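Local coordinates for protein probable enoyl-CoA hydratase/isomerase (Pseudomonas aeruginosa PAO1, PDB 5WYD) that probably acts as a crotonase-family enoyl-CoA hydratase/isomerase with hydro-lyase activity, implicated in the biosynthesis of a diffusible signal factor, at residues 35-40 with 71-76. The protein carries 1 engineered substitution. Sequence-based numbering, arbitrary orientation.
With PTD (pentanedial), chain G.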
loop_
_atom_site.group_PDB
_atom_site.type_symbol
_atom_site.label_atom_id
_atom_site.label_comp_id
_atom_site.label_asym_id
_atom_site.label_seq_id
_atom_site.Cartn_x
_atom_site.Cartn_y
_atom_site.Cartn_z
ATOM N N PRO A 35 17.162 26.573 -28.403
ATOM C CA PRO A 35 17.393 27.951 -27.963
ATOM C C PRO A 35 16.093 28.705 -27.651
ATOM O O PRO A 35 15.029 28.302 -28.096
ATOM C CB PRO A 35 18.150 28.558 -29.132
ATOM C CG PRO A 35 18.833 27.386 -29.791
ATOM C CD PRO A 35 17.888 26.236 -29.640
ATOM N N PRO A 36 16.167 29.771 -26.837
ATOM C CA PRO A 36 17.416 30.251 -26.244
ATOM C C PRO A 36 17.558 29.861 -24.776
ATOM O O PRO A 36 18.626 30.047 -24.189
ATOM C CB PRO A 36 17.292 31.773 -26.386
ATOM C CG PRO A 36 15.810 32.016 -26.199
ATOM C CD PRO A 36 15.084 30.759 -26.676
ATOM N N ALA A 37 16.481 29.323 -24.205
ATOM C CA ALA A 37 16.415 28.916 -22.810
ATOM C C ALA A 37 16.516 27.407 -22.605
ATOM O O ALA A 37 16.352 26.937 -21.480
ATOM C CB ALA A 37 15.133 29.453 -22.184
ATOM N N ASN A 38 16.761 26.636 -23.660
ATOM C CA ASN A 38 16.838 25.175 -23.581
ATOM C C ASN A 38 15.532 24.588 -23.057
ATOM O O ASN A 38 15.526 23.583 -22.346
ATOM C CB ASN A 38 18.053 24.741 -22.757
ATOM C CG ASN A 38 19.347 25.015 -23.484
ATOM O OD1 ASN A 38 19.383 25.050 -24.713
ATOM N ND2 ASN A 38 20.398 25.286 -22.735
ATOM N N THR A 39 14.418 25.232 -23.409
ATOM C CA THR A 39 13.102 24.754 -23.012
ATOM C C THR A 39 12.761 23.470 -23.762
ATOM O O THR A 39 13.150 23.275 -24.918
ATOM C CB THR A 39 12.028 25.826 -23.245
ATOM O OG1 THR A 39 10.726 25.270 -23.044
ATOM C CG2 THR A 39 12.103 26.352 -24.656
ATOM N N TRP A 40 12.056 22.575 -23.072
ATOM C CA TRP A 40 11.651 21.294 -23.646
ATOM C C TRP A 40 10.645 21.435 -24.768
ATOM O O TRP A 40 9.786 22.322 -24.757
ATOM C CB TRP A 40 11.053 20.375 -22.592
ATOM C CG TRP A 40 12.063 19.807 -21.749
ATOM C CD1 TRP A 40 12.366 20.175 -20.491
ATOM C CD2 TRP A 40 12.984 18.778 -22.116
ATOM N NE1 TRP A 40 13.410 19.419 -20.027
ATOM C CE2 TRP A 40 13.810 18.555 -21.014
ATOM C CE3 TRP A 40 13.192 18.028 -23.276
ATOM C CZ2 TRP A 40 14.827 17.603 -21.029
ATOM C CZ3 TRP A 40 14.204 17.087 -23.287
ATOM C CH2 TRP A 40 15.008 16.885 -22.174
ATOM N N PRO A 71 25.807 28.529 -20.654
ATOM C CA PRO A 71 25.960 28.742 -19.208
ATOM C C PRO A 71 24.701 29.216 -18.517
ATOM O O PRO A 71 24.588 29.110 -17.294
ATOM C CB PRO A 71 27.068 29.801 -19.138
ATOM C CG PRO A 71 26.917 30.555 -20.405
ATOM C CD PRO A 71 26.462 29.578 -21.446
ATOM N N LYS A 72 23.803 29.848 -19.250
ATOM C CA LYS A 72 22.730 30.590 -18.608
ATOM C C LYS A 72 21.583 29.689 -18.151
ATOM O O LYS A 72 21.065 29.866 -17.047
ATOM C CB LYS A 72 22.257 31.677 -19.568
ATOM C CG LYS A 72 21.688 32.960 -18.954
ATOM C CD LYS A 72 20.406 32.808 -18.180
ATOM C CE LYS A 72 19.892 34.152 -17.788
ATOM N NZ LYS A 72 19.260 34.736 -18.980
ATOM N N PHE A 73 21.158 28.729 -18.981
ATOM C CA PHE A 73 19.985 27.892 -18.687
ATOM C C PHE A 73 20.339 26.413 -18.682
ATOM O O PHE A 73 20.750 25.878 -19.713
ATOM C CB PHE A 73 18.860 28.114 -19.704
ATOM C CG PHE A 73 18.341 29.497 -19.723
ATOM C CD1 PHE A 73 18.910 30.443 -20.536
ATOM C CD2 PHE A 73 17.280 29.854 -18.935
ATOM C CE1 PHE A 73 18.416 31.725 -20.561
ATOM C CE2 PHE A 73 16.782 31.138 -18.941
ATOM C CZ PHE A 73 17.347 32.074 -19.754
ATOM N N PHE A 74 20.132 25.740 -17.544
ATOM C CA PHE A 74 20.160 24.287 -17.579
ATOM C C PHE A 74 18.956 23.776 -18.350
ATOM O O PHE A 74 19.100 23.082 -19.368
ATOM C CB PHE A 74 20.159 23.731 -16.154
ATOM C CG PHE A 74 19.867 22.258 -16.087
ATOM C CD1 PHE A 74 20.898 21.337 -16.192
ATOM C CD2 PHE A 74 18.570 21.782 -15.946
ATOM C CE1 PHE A 74 20.650 19.979 -16.153
ATOM C CE2 PHE A 74 18.322 20.414 -15.917
ATOM C CZ PHE A 74 19.365 19.518 -16.024
ATOM N N SER A 75 17.761 24.155 -17.904
ATOM C CA SER A 75 16.560 23.823 -18.646
ATOM C C SER A 75 15.438 24.736 -18.191
ATOM O O SER A 75 15.203 24.892 -16.988
ATOM C CB SER A 75 16.170 22.361 -18.460
ATOM O OG SER A 75 15.066 22.047 -19.302
ATOM N N ALA A 76 14.718 25.281 -19.163
ATOM C CA ALA A 76 13.622 26.188 -18.898
ATOM C C ALA A 76 12.287 25.486 -18.771
ATOM O O ALA A 76 11.283 26.146 -18.474
ATOM C CB ALA A 76 13.505 27.226 -20.019
HETATM C C1 PTD G . 13.385 35.152 -14.665
HETATM C C2 PTD G . 13.656 35.014 -16.168
HETATM C C3 PTD G . 14.830 35.945 -16.481
HETATM C C4 PTD G . 15.012 36.064 -17.981
HETATM C C5 PTD G . 16.475 36.378 -18.344
HETATM O O1 PTD G . 13.104 36.233 -14.253
HETATM O O5 PTD G . 17.227 35.507 -18.707
#
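The side-chain amide of N38 ties together three pieces of backbone: ND2 crosses to the 71-76 loop and donates to F73 O at 3.1 Å, with an N-H...O angle of 155°. In this crotonase-fold protein the contact joins the loops that follow the neighbouring parallel strands 27-32 and 63-68, a worked example of one amide linking separate loops. The acceptor lies nearly in the amide plane, while the donor approaches tilted out of the carbonyl plane. OD1 accepts from the H34 backbone N, and ND2 has a weak second bond to Q69 O; bonds at both ends probably fix the rotation of the amide.

A37 and F73 supply the apolar half. CA of A37 stands over one face of the phenyl ring in a CH-pi contact, 3.9 Å from the centroid and 20° off the normal, and A37 CB reaches F73 CD2 at 3.9 Å. On the opposite face lies CD of K72, so both faces have an aliphatic carbon near the rim. The ring also meets Y119, and F73 CZ approaches O5 of the bound pentanedial at 3.6 Å, so F73, with K72, lines the pentanedial pocket.

Further along, the methyl of A76 touches A37 CB at 3.5 Å and T39 CB at 3.8 Å, while T39 OG1 is hydrogen-bonded to G77 O. A chi1 of -174° swings S75 OG away from its own N and toward N38 O, to which the hydroxyl donates weakly at 3.4 Å, sitting obliquely beside the W40 indole.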